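Local coordinates for CaaX farnesyltransferase alpha subunit Ram2 (Aspergillus fumigatus, PDB 4L9P), which probably transfers, together with its beta subunit, farnesyl groups to CaaX proteins, and possibly geranylgeranyl groups as well, at residues Ala255-Ser260 against Lys302-Ile307; Arg72-Thr77 against Lys96-Leu101; Val236-Val241 against Ala272-Ser277; Glu326-Leu331 against Tyr348-Ile353. The protein carries 1 engineered substitution. One frame throughout, in Å; residues are numbered along the deposited sequence.

Overall arrangement
The alpha subunit is mostly helical, with no strand, and the four contacts sample its two ends. Contact 2 comes first along the chain and stands alone: it joins helices 71-83 and 88-100, about 52 Å between centres from contact 1 and 62 Å from contact 4, across the chain's centre. Contact 3 (start of helix 238-254 against the loop after helix 259-272) alternates along the chain with contact 1 (starts of helices 259-272 and 304-317), centres about 21 Å apart. Contact 4 comes last, touching contact 1 where Ile307 CG2 packs on Met330 O. Contacts 2 and 4 are helical hairpins; contacts 1 and 3 join helix starts and ends across intervening chain. Contact 1 lies against the beta subunit, which contact 4 touches more slightly.

Contact 1: Ala255-Ser260 against Lys302-Ile307; sequences APENRS and KSSHAI. With EDO (1,2-ethanediol), chain H.
With CG anti to the backbone N (chi1 -168°) and a bend at chi2, Glu257 turns its carboxylate onto the first turn of helix 304-317, while His305, its CG anti to the carbonyl carbon, lays its ring beside the backbone of 257-259. The carboxylate grips Ser304 twice. Ser304 N donates to Glu257 OE1 at 2.8 Å, on the syn lone pair, and Ser304 OG bonds Glu257 OE2 at 2.6 Å. A negative charge at the helix N-terminus is probably favoured by the helix dipole. Glu257 OE2 also receives a bond from O2 of an ethanediol molecule.

Two carbonyls of the 255-258 type I turn are held from the other segment. Ser303 OG donates to Pro256 O at 2.8 Å, from above the carbonyl plane, and weakly caps its own helix through Ala306 N; Trp262 NE1 also bonds Pro256 O. His305 NE2 reaches Glu257 O at 2.8 Å, the acceptor lying in the ring plane but the bond bent to 140°. Over one ring face sits Arg259 CA, a CH-pi contact 3.8 Å from the centroid. In one of the two conformers modelled for Arg259, and so with less certainty, His305 CE1 sits over the centre of a guanidinium face, 3.4 Å from Arg259 CZ, the planes nearly perpendicular.

Both helix starts are tied together, Asn258 being the N-cap of helix 259-272. Trp262 of that helix meets the His305 ring, Ser304 and Ile307 pack on helix 323-338, and the beta subunit covers the turn, where its Asp84 accepts from Glu257 N and its Asn361 bonds Asn258 OD1.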
loop_
_atom_site.group_PDB
_atom_site.type_symbol
_atom_site.label_atom_id
_atom_site.label_comp_id
_atom_site.label_asym_id
_atom_site.label_seq_id
_atom_site.Cartn_x
_atom_site.Cartn_y
_atom_site.Cartn_z
ATOM N N ALA A 255 10.376 24.283 -12.832
ATOM C CA ALA A 255 9.791 24.144 -11.469
ATOM C C ALA A 255 10.796 23.397 -10.631
ATOM O O ALA A 255 10.723 22.202 -10.458
ATOM C CB ALA A 255 8.416 23.399 -11.502
ATOM N N PRO A 256 11.819 24.109 -10.141
ATOM C CA PRO A 256 12.954 23.381 -9.548
ATOM C C PRO A 256 12.623 22.635 -8.253
ATOM O O PRO A 256 13.383 21.737 -7.921
ATOM C CB PRO A 256 13.970 24.522 -9.232
ATOM C CG PRO A 256 13.673 25.516 -10.279
ATOM C CD PRO A 256 12.143 25.543 -10.338
ATOM N N GLU A 257 11.550 22.985 -7.541
ATOM C CA GLU A 257 11.230 22.240 -6.312
ATOM C C GLU A 257 10.432 20.955 -6.603
ATOM O O GLU A 257 10.091 20.229 -5.678
ATOM C CB GLU A 257 10.485 23.162 -5.341
ATOM C CG GLU A 257 10.307 22.654 -3.899
ATOM C CD GLU A 257 11.585 22.245 -3.205
ATOM O OE1 GLU A 257 12.662 22.582 -3.712
ATOM O OE2 GLU A 257 11.514 21.608 -2.116
ATOM N N ASN A 258 10.178 20.639 -7.874
ATOM C CA ASN A 258 9.414 19.427 -8.224
ATOM C C ASN A 258 10.312 18.196 -8.079
ATOM O O ASN A 258 11.268 18.029 -8.840
ATOM C CB ASN A 258 9.022 19.616 -9.663
ATOM C CG ASN A 258 8.373 18.414 -10.313
ATOM O OD1 ASN A 258 7.926 17.466 -9.661
ATOM N ND2 ASN A 258 8.281 18.489 -11.654
ATOM N N ARG A 259 10.010 17.307 -7.135
ATOM C CA ARG A 259 10.873 16.152 -6.883
ATOM C C ARG A 259 10.993 15.219 -8.085
ATOM O O ARG A 259 12.032 14.621 -8.300
ATOM C CB ARG A 259 10.340 15.373 -5.679
ATOM C CG ARG A 259 11.093 14.088 -5.365
ATOM C CD ARG A 259 10.485 13.487 -4.113
ATOM N NE ARG A 259 10.485 14.456 -2.991
ATOM C CZ ARG A 259 11.516 14.748 -2.205
ATOM N NH1 ARG A 259 12.687 14.090 -2.329
ATOM N NH2 ARG A 259 11.343 15.647 -1.228
ATOM N N SER A 260 9.899 15.060 -8.838
ATOM C CA SER A 260 9.833 13.949 -9.818
ATOM C C SER A 260 10.992 13.882 -10.824
ATOM O O SER A 260 11.567 12.826 -10.975
ATOM C CB SER A 260 8.480 13.951 -10.559
ATOM O OG SER A 260 7.413 13.703 -9.630
ATOM N N LYS A 302 16.812 27.648 -4.589
ATOM C CA LYS A 302 15.601 27.472 -5.370
ATOM C C LYS A 302 15.116 26.036 -5.394
ATOM O O LYS A 302 14.022 25.766 -5.916
ATOM C CB LYS A 302 15.856 27.937 -6.801
ATOM C CG LYS A 302 16.241 29.461 -6.870
ATOM C CD LYS A 302 16.360 29.994 -8.331
ATOM C CE LYS A 302 17.641 30.828 -8.549
ATOM N NZ LYS A 302 18.981 30.051 -8.447
ATOM N N SER A 303 15.919 25.120 -4.868
ATOM C CA SER A 303 15.525 23.695 -4.867
ATOM C C SER A 303 16.142 22.915 -3.723
ATOM O O SER A 303 17.391 22.829 -3.635
ATOM C CB SER A 303 15.954 23.041 -6.198
ATOM O OG SER A 303 15.569 21.655 -6.198
ATOM N N SER A 304 15.302 22.325 -2.847
ATOM C CA SER A 304 15.835 21.447 -1.802
ATOM C C SER A 304 16.480 20.191 -2.409
ATOM O O SER A 304 17.426 19.599 -1.847
ATOM C CB SER A 304 14.745 21.082 -0.800
ATOM O OG SER A 304 13.718 20.332 -1.442
ATOM N N HIS A 305 15.958 19.766 -3.571
ATOM C CA HIS A 305 16.533 18.615 -4.246
ATOM C C HIS A 305 17.960 18.840 -4.684
ATOM O O HIS A 305 18.774 17.906 -4.707
ATOM C CB HIS A 305 15.639 18.238 -5.475
ATOM C CG HIS A 305 14.199 18.203 -5.075
ATOM N ND1 HIS A 305 13.749 17.322 -4.113
ATOM C CD2 HIS A 305 13.151 18.998 -5.394
ATOM C CE1 HIS A 305 12.478 17.568 -3.881
ATOM N NE2 HIS A 305 12.084 18.573 -4.639
ATOM N N ALA A 306 18.269 20.087 -5.059
ATOM C CA ALA A 306 19.642 20.455 -5.426
ATOM C C ALA A 306 20.558 20.333 -4.224
ATOM O O ALA A 306 21.665 19.850 -4.362
ATOM C CB ALA A 306 19.652 21.827 -5.999
ATOM N N ILE A 307 20.070 20.717 -3.046
ATOM C CA ILE A 307 20.900 20.601 -1.838
ATOM C C ILE A 307 21.136 19.122 -1.526
ATOM O O ILE A 307 22.287 18.716 -1.195
ATOM C CB ILE A 307 20.222 21.278 -0.611
ATOM C CG1 ILE A 307 19.944 22.758 -0.881
ATOM C CG2 ILE A 307 21.045 21.105 0.671
ATOM C CD1 ILE A 307 19.190 23.407 0.257
HETATM C C1 EDO H . 10.237 20.496 1.088
HETATM O O1 EDO H . 10.612 21.242 2.252
HETATM C C2 EDO H . 9.251 21.366 0.309
HETATM O O2 EDO H . 9.873 22.567 -0.209
HETATM O O HOH W 1 13.556 17.717 -0.221
#

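Contact 2: Arg72-Thr77 against Lys96-Leu101; sequences RALRLT and KILFAL
Ile97 and Leu74 carry an interface that is entirely apolar between the two segments, with no hydrogen bond crossing it. The branches of Ile97 divide the work. CG1 is anti to the carbonyl carbon (chi1 -62°), which sends CD1 onto the other helix, where it meets Ala73 CB at 3.8 Å and lies equally close to the backbone at Leu74 N. Its CG2 instead rests 3.9 Å from Leu74 CB. The isoleucine is therefore seated between successive residues of helix 71-83 and also meets Thr77, whose methyl CG2 points tip to tip at Ile97 CD1, 4.1 Å away.

A second apolar pair flanks this one. Leu74 and Leu98 cross at about a right angle, Leu74 CD1 touching Leu98 CD2 at 3.8 Å, and Leu74 CD2 lies a little farther from the same methyl.

Within the two segments the polar bonding is intrahelical. Thr77 OG1 donates to Leu74 O at 2.7 Å, its hydroxyl set between the backbone N and carbonyl carbon (chi1 68°). The bond turns the hydroxyl back onto its own helix while CG2 faces Ile97. Just outside the segments Arg94 NH1 of helix 88-100 bonds the same hydroxyl, linking the two helices and satisfying the polar end of a buried threonine.

The short axes approach to 10.1 Å at 147°, making an antiparallel helical hairpin within one prenyltransferase alpha subunit repeat, a family of the TPR clan. Tyr93 and Val90 of helix 88-100 extend the packing against Ala73 and Thr77. Leu98 goes on to Leu105 and Glu108 of helix 105-118, while Leu76 faces helix 51-65.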
loop_
_atom_site.group_PDB
_atom_site.type_symbol
_atom_site.label_atom_id
_atom_site.label_comp_id
_atom_site.label_asym_id
_atom_site.label_seq_id
_atom_site.Cartn_x
_atom_site.Cartn_y
_atom_site.Cartn_z
ATOM N N ARG A 72 -28.202 -15.439 -20.829
ATOM C CA ARG A 72 -28.924 -14.870 -19.702
ATOM C C ARG A 72 -27.959 -14.579 -18.545
ATOM O O ARG A 72 -28.095 -13.553 -17.883
ATOM C CB ARG A 72 -30.137 -15.730 -19.245
ATOM C CG ARG A 72 -29.781 -17.067 -18.633
ATOM C CD ARG A 72 -31.072 -17.816 -18.140
ATOM N NE ARG A 72 -30.637 -19.057 -17.548
ATOM C CZ ARG A 72 -31.450 -20.051 -17.273
ATOM N NH1 ARG A 72 -32.756 -19.894 -17.530
ATOM N NH2 ARG A 72 -30.957 -21.158 -16.746
ATOM N N ALA A 73 -27.038 -15.497 -18.285
ATOM C CA ALA A 73 -26.066 -15.289 -17.201
ATOM C C ALA A 73 -25.201 -14.092 -17.510
ATOM O O ALA A 73 -24.876 -13.303 -16.588
ATOM C CB ALA A 73 -25.216 -16.556 -17.017
ATOM N N LEU A 74 -24.821 -13.926 -18.769
ATOM C CA LEU A 74 -24.021 -12.762 -19.140
ATOM C C LEU A 74 -24.781 -11.451 -18.853
ATOM O O LEU A 74 -24.245 -10.519 -18.241
ATOM C CB LEU A 74 -23.545 -12.876 -20.601
ATOM C CG LEU A 74 -22.641 -11.733 -21.112
ATOM C CD1 LEU A 74 -21.286 -11.721 -20.340
ATOM C CD2 LEU A 74 -22.425 -11.904 -22.631
ATOM N N ARG A 75 -26.040 -11.358 -19.242
ATOM C CA ARG A 75 -26.888 -10.190 -18.958
ATOM C C ARG A 75 -27.045 -9.974 -17.442
ATOM O O ARG A 75 -26.927 -8.842 -16.945
ATOM C CB ARG A 75 -28.282 -10.381 -19.567
ATOM C CG ARG A 75 -28.315 -10.285 -21.075
ATOM C CD ARG A 75 -29.785 -10.129 -21.608
ATOM N NE ARG A 75 -30.751 -11.061 -20.999
ATOM C CZ ARG A 75 -31.023 -12.292 -21.442
ATOM N NH1 ARG A 75 -30.434 -12.774 -22.542
ATOM N NH2 ARG A 75 -31.921 -13.032 -20.789
ATOM N N LEU A 76 -27.129 -11.063 -16.693
ATOM C CA LEU A 76 -27.241 -10.967 -15.236
ATOM C C LEU A 76 -25.960 -10.317 -14.653
ATOM O O LEU A 76 -26.018 -9.467 -13.753
ATOM C CB LEU A 76 -27.392 -12.380 -14.654
ATOM C CG LEU A 76 -27.375 -12.458 -13.118
ATOM C CD1 LEU A 76 -28.433 -11.566 -12.438
ATOM C CD2 LEU A 76 -27.509 -13.898 -12.639
ATOM N N THR A 77 -24.811 -10.757 -15.131
ATOM C CA THR A 77 -23.573 -10.124 -14.625
ATOM C C THR A 77 -23.529 -8.624 -14.941
ATOM O O THR A 77 -23.061 -7.857 -14.101
ATOM C CB THR A 77 -22.294 -10.789 -15.171
ATOM O OG1 THR A 77 -22.111 -10.575 -16.596
ATOM C CG2 THR A 77 -22.190 -12.267 -14.777
ATOM N N LYS A 96 -15.364 -15.480 -17.589
ATOM C CA LYS A 96 -15.521 -16.916 -17.955
ATOM C C LYS A 96 -16.590 -17.085 -19.021
ATOM O O LYS A 96 -16.356 -17.795 -20.013
ATOM C CB LYS A 96 -15.921 -17.725 -16.739
ATOM C CG LYS A 96 -14.823 -17.919 -15.728
ATOM C CD LYS A 96 -15.403 -18.814 -14.599
ATOM C CE LYS A 96 -14.368 -19.171 -13.553
ATOM N NZ LYS A 96 -15.020 -20.121 -12.590
ATOM N N ILE A 97 -17.733 -16.424 -18.851
ATOM C CA ILE A 97 -18.836 -16.577 -19.821
ATOM C C ILE A 97 -18.423 -16.021 -21.188
ATOM O O ILE A 97 -18.640 -16.651 -22.210
ATOM C CB ILE A 97 -20.088 -15.819 -19.365
ATOM C CG1 ILE A 97 -20.601 -16.371 -18.029
ATOM C CG2 ILE A 97 -21.175 -15.918 -20.466
ATOM C CD1 ILE A 97 -21.620 -15.476 -17.330
ATOM N N LEU A 98 -17.790 -14.862 -21.251
ATOM C CA LEU A 98 -17.408 -14.257 -22.514
ATOM C C LEU A 98 -16.513 -15.189 -23.293
ATOM O O LEU A 98 -16.712 -15.360 -24.479
ATOM C CB LEU A 98 -16.635 -12.952 -22.241
ATOM C CG LEU A 98 -17.492 -11.829 -21.673
ATOM C CD1 LEU A 98 -16.534 -10.721 -21.131
ATOM C CD2 LEU A 98 -18.377 -11.245 -22.765
ATOM N N PHE A 99 -15.509 -15.776 -22.639
ATOM C CA PHE A 99 -14.646 -16.710 -23.346
ATOM C C PHE A 99 -15.379 -18.016 -23.728
ATOM O O PHE A 99 -15.254 -18.492 -24.879
ATOM C CB PHE A 99 -13.394 -16.943 -22.536
ATOM C CG PHE A 99 -12.438 -15.810 -22.625
ATOM C CD1 PHE A 99 -11.667 -15.605 -23.791
ATOM C CD2 PHE A 99 -12.286 -14.928 -21.574
ATOM C CE1 PHE A 99 -10.765 -14.522 -23.881
ATOM C CE2 PHE A 99 -11.375 -13.876 -21.658
ATOM C CZ PHE A 99 -10.634 -13.672 -22.805
ATOM N N ALA A 100 -16.176 -18.570 -22.799
ATOM C CA ALA A 100 -16.870 -19.840 -23.087
ATOM C C ALA A 100 -17.847 -19.723 -24.256
ATOM O O ALA A 100 -18.026 -20.682 -25.045
ATOM C CB ALA A 100 -17.572 -20.289 -21.866
ATOM N N LEU A 101 -18.484 -18.585 -24.421
ATOM C CA LEU A 101 -19.458 -18.411 -25.505
ATOM C C LEU A 101 -18.856 -17.833 -26.779
ATOM O O LEU A 101 -19.572 -17.658 -27.780
ATOM C CB LEU A 101 -20.602 -17.508 -25.061
ATOM C CG LEU A 101 -21.425 -18.022 -23.889
ATOM C CD1 LEU A 101 -22.556 -17.029 -23.608
ATOM C CD2 LEU A 101 -21.977 -19.438 -24.157
#

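Contact 3: Val236-Val241 against Ala272-Ser277; sequences VDEDLV and AGRPLS
Val241 lays its CG1 methyl over the centre of one face of the Arg274 guanidinium, 3.4 Å from Arg274 CZ, the valine and the arginine running alongside each other, head to tail. The other methyl, CG2, is 3.7 Å from Ala272 CB, so one valine spans both the apolar and the charged halves of the contact. Val236 joins the apolar half, its CG1 resting 4.0 Å from Ala272 CB and its CG2 close to the carbonyl oxygen of Ala272.

At the edge of the guanidinium the interaction is ionic. Arg274 is extended from CG to NE (chi2 -175°), which carries its head across to the first turn of helix 238-254. There Arg274 NH2 forms a salt bridge with Glu238 OE1 at 2.9 Å, almost straight at 172° and in the guanidinium plane. The oxygen uses its anti lone pair, and the two planar groups are nearly coplanar, 17° apart. A weak bond from the same NH2 to Glu238 O supplements it. A water links Glu238 OE1, Ala272 O and Arg274 NE, donating to the two oxygens and accepting from the nitrogen at 3.1 Å.

Helix 259-272 ends here in a Schellman motif at Gly273, and Asp237 N-caps helix 238-254 by accepting from Leu240 N, so the contact joins one helix end to the start of another. Arg274 NH1 is shared by Asp242 and Glu278 in further salt bridges. With three carboxylates and a water around its rim and a methyl on one face, the guanidinium is fixed in rotation, and its positive charge is probably stabilised by these neighbours.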
loop_
_atom_site.group_PDB
_atom_site.type_symbol
_atom_site.label_atom_id
_atom_site.label_comp_id
_atom_site.label_asym_id
_atom_site.label_seq_id
_atom_site.Cartn_x
_atom_site.Cartn_y
_atom_site.Cartn_z
ATOM N N VAL A 236 24.528 0.152 -22.216
ATOM C CA VAL A 236 24.045 1.531 -22.068
ATOM C C VAL A 236 24.081 2.219 -23.433
ATOM O O VAL A 236 25.112 2.225 -24.095
ATOM C CB VAL A 236 24.921 2.341 -21.101
ATOM C CG1 VAL A 236 24.377 3.767 -20.923
ATOM C CG2 VAL A 236 25.003 1.658 -19.739
ATOM N N ASP A 237 22.967 2.807 -23.843
ATOM C CA ASP A 237 22.930 3.661 -25.038
ATOM C C ASP A 237 23.274 5.083 -24.544
ATOM O O ASP A 237 22.440 5.748 -23.926
ATOM C CB ASP A 237 21.533 3.619 -25.665
ATOM C CG ASP A 237 21.360 4.591 -26.837
ATOM O OD1 ASP A 237 22.145 5.547 -27.043
ATOM O OD2 ASP A 237 20.372 4.408 -27.555
ATOM N N GLU A 238 24.503 5.515 -24.749
ATOM C CA GLU A 238 24.981 6.738 -24.087
ATOM C C GLU A 238 24.239 7.973 -24.604
ATOM O O GLU A 238 24.008 8.898 -23.850
ATOM C CB GLU A 238 26.517 6.899 -24.242
ATOM C CG GLU A 238 27.288 5.655 -23.784
ATOM C CD GLU A 238 27.285 5.445 -22.276
ATOM O OE1 GLU A 238 26.771 6.302 -21.519
ATOM O OE2 GLU A 238 27.835 4.412 -21.839
ATOM N N ASP A 239 23.867 7.996 -25.882
ATOM C CA ASP A 239 23.209 9.179 -26.442
ATOM C C ASP A 239 21.795 9.320 -25.927
ATOM O O ASP A 239 21.319 10.435 -25.704
ATOM C CB ASP A 239 23.153 9.145 -27.972
ATOM C CG ASP A 239 24.507 9.200 -28.602
ATOM O OD1 ASP A 239 25.418 9.916 -28.121
ATOM O OD2 ASP A 239 24.649 8.505 -29.609
ATOM N N LEU A 240 21.122 8.184 -25.744
ATOM C CA LEU A 240 19.808 8.168 -25.084
ATOM C C LEU A 240 19.926 8.678 -23.643
ATOM O O LEU A 240 19.123 9.497 -23.182
ATOM C CB LEU A 240 19.272 6.746 -25.042
ATOM C CG LEU A 240 17.916 6.626 -24.318
ATOM C CD1 LEU A 240 16.887 7.539 -25.018
ATOM C CD2 LEU A 240 17.427 5.160 -24.389
ATOM N N VAL A 241 20.928 8.181 -22.912
ATOM C CA VAL A 241 21.114 8.677 -21.568
ATOM C C VAL A 241 21.316 10.203 -21.587
ATOM O O VAL A 241 20.644 10.935 -20.804
ATOM C CB VAL A 241 22.269 7.942 -20.865
ATOM C CG1 VAL A 241 22.630 8.632 -19.547
ATOM C CG2 VAL A 241 21.870 6.459 -20.616
ATOM N N ALA A 272 22.569 4.041 -16.018
ATOM C CA ALA A 272 23.709 4.227 -16.924
ATOM C C ALA A 272 25.084 3.945 -16.270
ATOM O O ALA A 272 26.117 3.911 -16.969
ATOM C CB ALA A 272 23.688 5.648 -17.477
ATOM N N GLY A 273 25.127 3.789 -14.932
ATOM C CA GLY A 273 26.432 3.599 -14.302
ATOM C C GLY A 273 27.236 4.879 -14.233
ATOM O O GLY A 273 28.483 4.863 -14.205
ATOM N N ARG A 274 26.522 5.990 -14.200
ATOM C CA ARG A 274 27.160 7.287 -14.144
ATOM C C ARG A 274 26.995 7.916 -12.759
ATOM O O ARG A 274 25.992 7.699 -12.060
ATOM C CB ARG A 274 26.565 8.212 -15.178
ATOM C CG ARG A 274 26.848 7.826 -16.599
ATOM C CD ARG A 274 26.284 8.935 -17.485
ATOM N NE ARG A 274 26.265 8.585 -18.887
ATOM C CZ ARG A 274 25.909 9.432 -19.849
ATOM N NH1 ARG A 274 25.597 10.697 -19.570
ATOM N NH2 ARG A 274 25.876 9.015 -21.092
ATOM N N PRO A 275 27.974 8.747 -12.369
ATOM C CA PRO A 275 27.926 9.307 -11.019
ATOM C C PRO A 275 27.035 10.541 -10.882
ATOM O O PRO A 275 26.865 11.260 -11.841
ATOM C CB PRO A 275 29.378 9.698 -10.764
ATOM C CG PRO A 275 29.876 10.079 -12.137
ATOM C CD PRO A 275 29.223 9.096 -13.092
ATOM N N LEU A 276 26.495 10.796 -9.687
ATOM C CA LEU A 276 25.747 12.035 -9.423
ATOM C C LEU A 276 26.578 13.292 -9.747
ATOM O O LEU A 276 26.039 14.328 -10.090
ATOM C CB LEU A 276 25.289 12.065 -7.971
ATOM C CG LEU A 276 24.316 10.937 -7.610
ATOM C CD1 LEU A 276 24.032 10.974 -6.112
ATOM C CD2 LEU A 276 22.979 10.967 -8.407
ATOM N N SER A 277 27.898 13.183 -9.676
ATOM C CA SER A 277 28.729 14.354 -9.930
ATOM C C SER A 277 28.597 14.904 -11.373
ATOM O O SER A 277 28.993 16.049 -11.645
ATOM C CB SER A 277 30.206 14.069 -9.574
ATOM O OG SER A 277 30.653 12.952 -10.311
HETATM O O HOH W 2 27.174 5.646 -18.908
#

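Contact 4: Glu326-Leu331 against Tyr348-Ile353; sequences EAVKML and YRIRQI
Arg349 presents its aliphatic CB to Leu331, whose CD1 approaches it at 3.8 Å and CD2 a little farther off. The rest of its chain is bent at chi2 and chi3, which folds the guanidinium back along its own helix, where Arg349 NH1 donates to Gln352 OE1 at 2.9 Å. Its NH2 makes salt bridges with Asp312 and Glu316 of helix 304-317. Ile350 follows and works with both branches. Its CG1 packs on Leu331 CB at 3.7 Å, while CG2, anti to the backbone N, lies across Val328, whose CG1 is 4.0 Å away. The two side chains cross at about a right angle.

One turn on, Ile353 reaches tip to tip toward Leu331, CD1 to CD1 at 3.5 Å. The same Ile353 CD1 meets Ala327 CB at 3.8 Å, so it is held between two residues one turn apart on the facing helix, and Ile353 CG2 touches Val328 CG2 more loosely.

The two helices, 323-338 and 343-362, run antiparallel, 173° between short axes 9.7 Å apart, as a close helical hairpin. Helix 304-317 lies against it: Tyr314 meets Ala327 and Ala315 meets Ile353. Tyr348 packs on Leu342 of the beta subunit.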
loop_
_atom_site.group_PDB
_atom_site.type_symbol
_atom_site.label_atom_id
_atom_site.label_comp_id
_atom_site.label_asym_id
_atom_site.label_seq_id
_atom_site.Cartn_x
_atom_site.Cartn_y
_atom_site.Cartn_z
ATOM N N GLU A 326 31.493 19.584 3.702
ATOM C CA GLU A 326 30.541 20.261 2.811
ATOM C C GLU A 326 29.225 19.465 2.715
ATOM O O GLU A 326 28.165 20.082 2.662
ATOM C CB GLU A 326 31.122 20.477 1.418
ATOM C CG GLU A 326 30.258 21.274 0.467
ATOM C CD GLU A 326 30.123 22.768 0.790
ATOM O OE1 GLU A 326 29.241 23.431 0.191
ATOM O OE2 GLU A 326 30.846 23.281 1.649
ATOM N N ALA A 327 29.303 18.123 2.688
ATOM C CA ALA A 327 28.106 17.290 2.683
ATOM C C ALA A 327 27.322 17.566 3.950
ATOM O O ALA A 327 26.085 17.723 3.882
ATOM C CB ALA A 327 28.434 15.795 2.558
ATOM N N VAL A 328 28.023 17.615 5.094
ATOM C CA VAL A 328 27.355 17.885 6.346
ATOM C C VAL A 328 26.694 19.263 6.357
ATOM O O VAL A 328 25.574 19.466 6.878
ATOM C CB VAL A 328 28.295 17.679 7.544
ATOM C CG1 VAL A 328 27.621 18.142 8.832
ATOM C CG2 VAL A 328 28.684 16.206 7.631
ATOM N N LYS A 329 27.371 20.259 5.770
ATOM C CA LYS A 329 26.738 21.561 5.656
ATOM C C LYS A 329 25.416 21.502 4.845
ATOM O O LYS A 329 24.434 22.176 5.219
ATOM C CB LYS A 329 27.703 22.520 4.952
ATOM C CG LYS A 329 27.175 23.908 4.846
ATOM C CD LYS A 329 28.134 24.779 3.991
ATOM C CE LYS A 329 27.551 26.202 3.809
ATOM N NZ LYS A 329 28.419 27.149 3.009
ATOM N N MET A 330 25.424 20.804 3.694
ATOM C CA MET A 330 24.202 20.702 2.884
ATOM C C MET A 330 23.094 20.054 3.719
ATOM O O MET A 330 21.956 20.531 3.698
ATOM C CB MET A 330 24.482 19.889 1.625
ATOM C CG MET A 330 25.433 20.529 0.656
ATOM S SD MET A 330 24.854 22.149 0.047
ATOM C CE MET A 330 25.791 23.292 1.148
ATOM N N LEU A 331 23.440 18.988 4.470
ATOM C CA LEU A 331 22.424 18.280 5.240
ATOM C C LEU A 331 21.888 19.145 6.389
ATOM O O LEU A 331 20.732 19.038 6.803
ATOM C CB LEU A 331 22.997 16.960 5.725
ATOM C CG LEU A 331 23.204 15.929 4.588
ATOM C CD1 LEU A 331 24.190 14.872 5.063
ATOM C CD2 LEU A 331 21.869 15.180 4.230
ATOM N N TYR A 348 20.764 11.114 10.312
ATOM C CA TYR A 348 21.288 9.746 10.057
ATOM C C TYR A 348 22.369 9.813 8.943
ATOM O O TYR A 348 23.446 9.191 9.061
ATOM C CB TYR A 348 20.148 8.803 9.662
ATOM C CG TYR A 348 20.565 7.456 9.162
ATOM C CD1 TYR A 348 20.980 6.484 10.057
ATOM C CD2 TYR A 348 20.495 7.125 7.793
ATOM C CE1 TYR A 348 21.341 5.208 9.627
ATOM C CE2 TYR A 348 20.868 5.850 7.349
ATOM C CZ TYR A 348 21.271 4.888 8.269
ATOM O OH TYR A 348 21.650 3.624 7.848
ATOM N N ARG A 349 22.110 10.584 7.878
ATOM C CA ARG A 349 23.095 10.751 6.809
ATOM C C ARG A 349 24.343 11.432 7.350
ATOM O O ARG A 349 25.450 11.007 7.041
ATOM C CB ARG A 349 22.560 11.539 5.613
ATOM C CG ARG A 349 21.463 10.765 4.845
ATOM C CD ARG A 349 22.074 9.606 4.020
ATOM N NE ARG A 349 22.886 10.162 2.937
ATOM C CZ ARG A 349 24.133 9.803 2.644
ATOM N NH1 ARG A 349 24.784 8.879 3.380
ATOM N NH2 ARG A 349 24.752 10.376 1.601
ATOM N N ILE A 350 24.175 12.482 8.159
ATOM C CA ILE A 350 25.350 13.144 8.796
ATOM C C ILE A 350 26.144 12.125 9.621
ATOM O O ILE A 350 27.377 12.106 9.552
ATOM C CB ILE A 350 24.907 14.314 9.691
ATOM C CG1 ILE A 350 24.339 15.443 8.800
ATOM C CG2 ILE A 350 26.099 14.834 10.518
ATOM C CD1 ILE A 350 23.630 16.575 9.528
ATOM N N ARG A 351 25.480 11.258 10.369
ATOM C CA ARG A 351 26.190 10.265 11.186
ATOM C C ARG A 351 26.959 9.294 10.296
ATOM O O ARG A 351 28.077 8.913 10.610
ATOM C CB ARG A 351 25.226 9.484 12.101
ATOM C CG ARG A 351 24.565 10.361 13.161
ATOM C CD ARG A 351 23.991 9.577 14.366
ATOM N NE ARG A 351 22.993 8.584 13.992
ATOM C CZ ARG A 351 21.694 8.843 13.816
ATOM N NH1 ARG A 351 21.268 10.075 13.976
ATOM N NH2 ARG A 351 20.825 7.868 13.479
ATOM N N GLN A 352 26.353 8.903 9.170
ATOM C CA GLN A 352 27.012 7.955 8.253
ATOM C C GLN A 352 28.245 8.595 7.633
ATOM O O GLN A 352 29.299 7.970 7.560
ATOM C CB GLN A 352 26.108 7.579 7.096
ATOM C CG GLN A 352 24.928 6.652 7.442
ATOM C CD GLN A 352 24.216 6.166 6.189
ATOM O OE1 GLN A 352 23.772 6.966 5.364
ATOM N NE2 GLN A 352 24.103 4.839 6.040
ATOM N N ILE A 353 28.119 9.854 7.221
ATOM C CA ILE A 353 29.224 10.569 6.592
ATOM C C ILE A 353 30.361 10.822 7.600
ATOM O O ILE A 353 31.568 10.683 7.303
ATOM C CB ILE A 353 28.750 11.905 6.003
ATOM C CG1 ILE A 353 27.763 11.628 4.867
ATOM C CG2 ILE A 353 30.005 12.752 5.584
ATOM C CD1 ILE A 353 26.982 12.844 4.381
#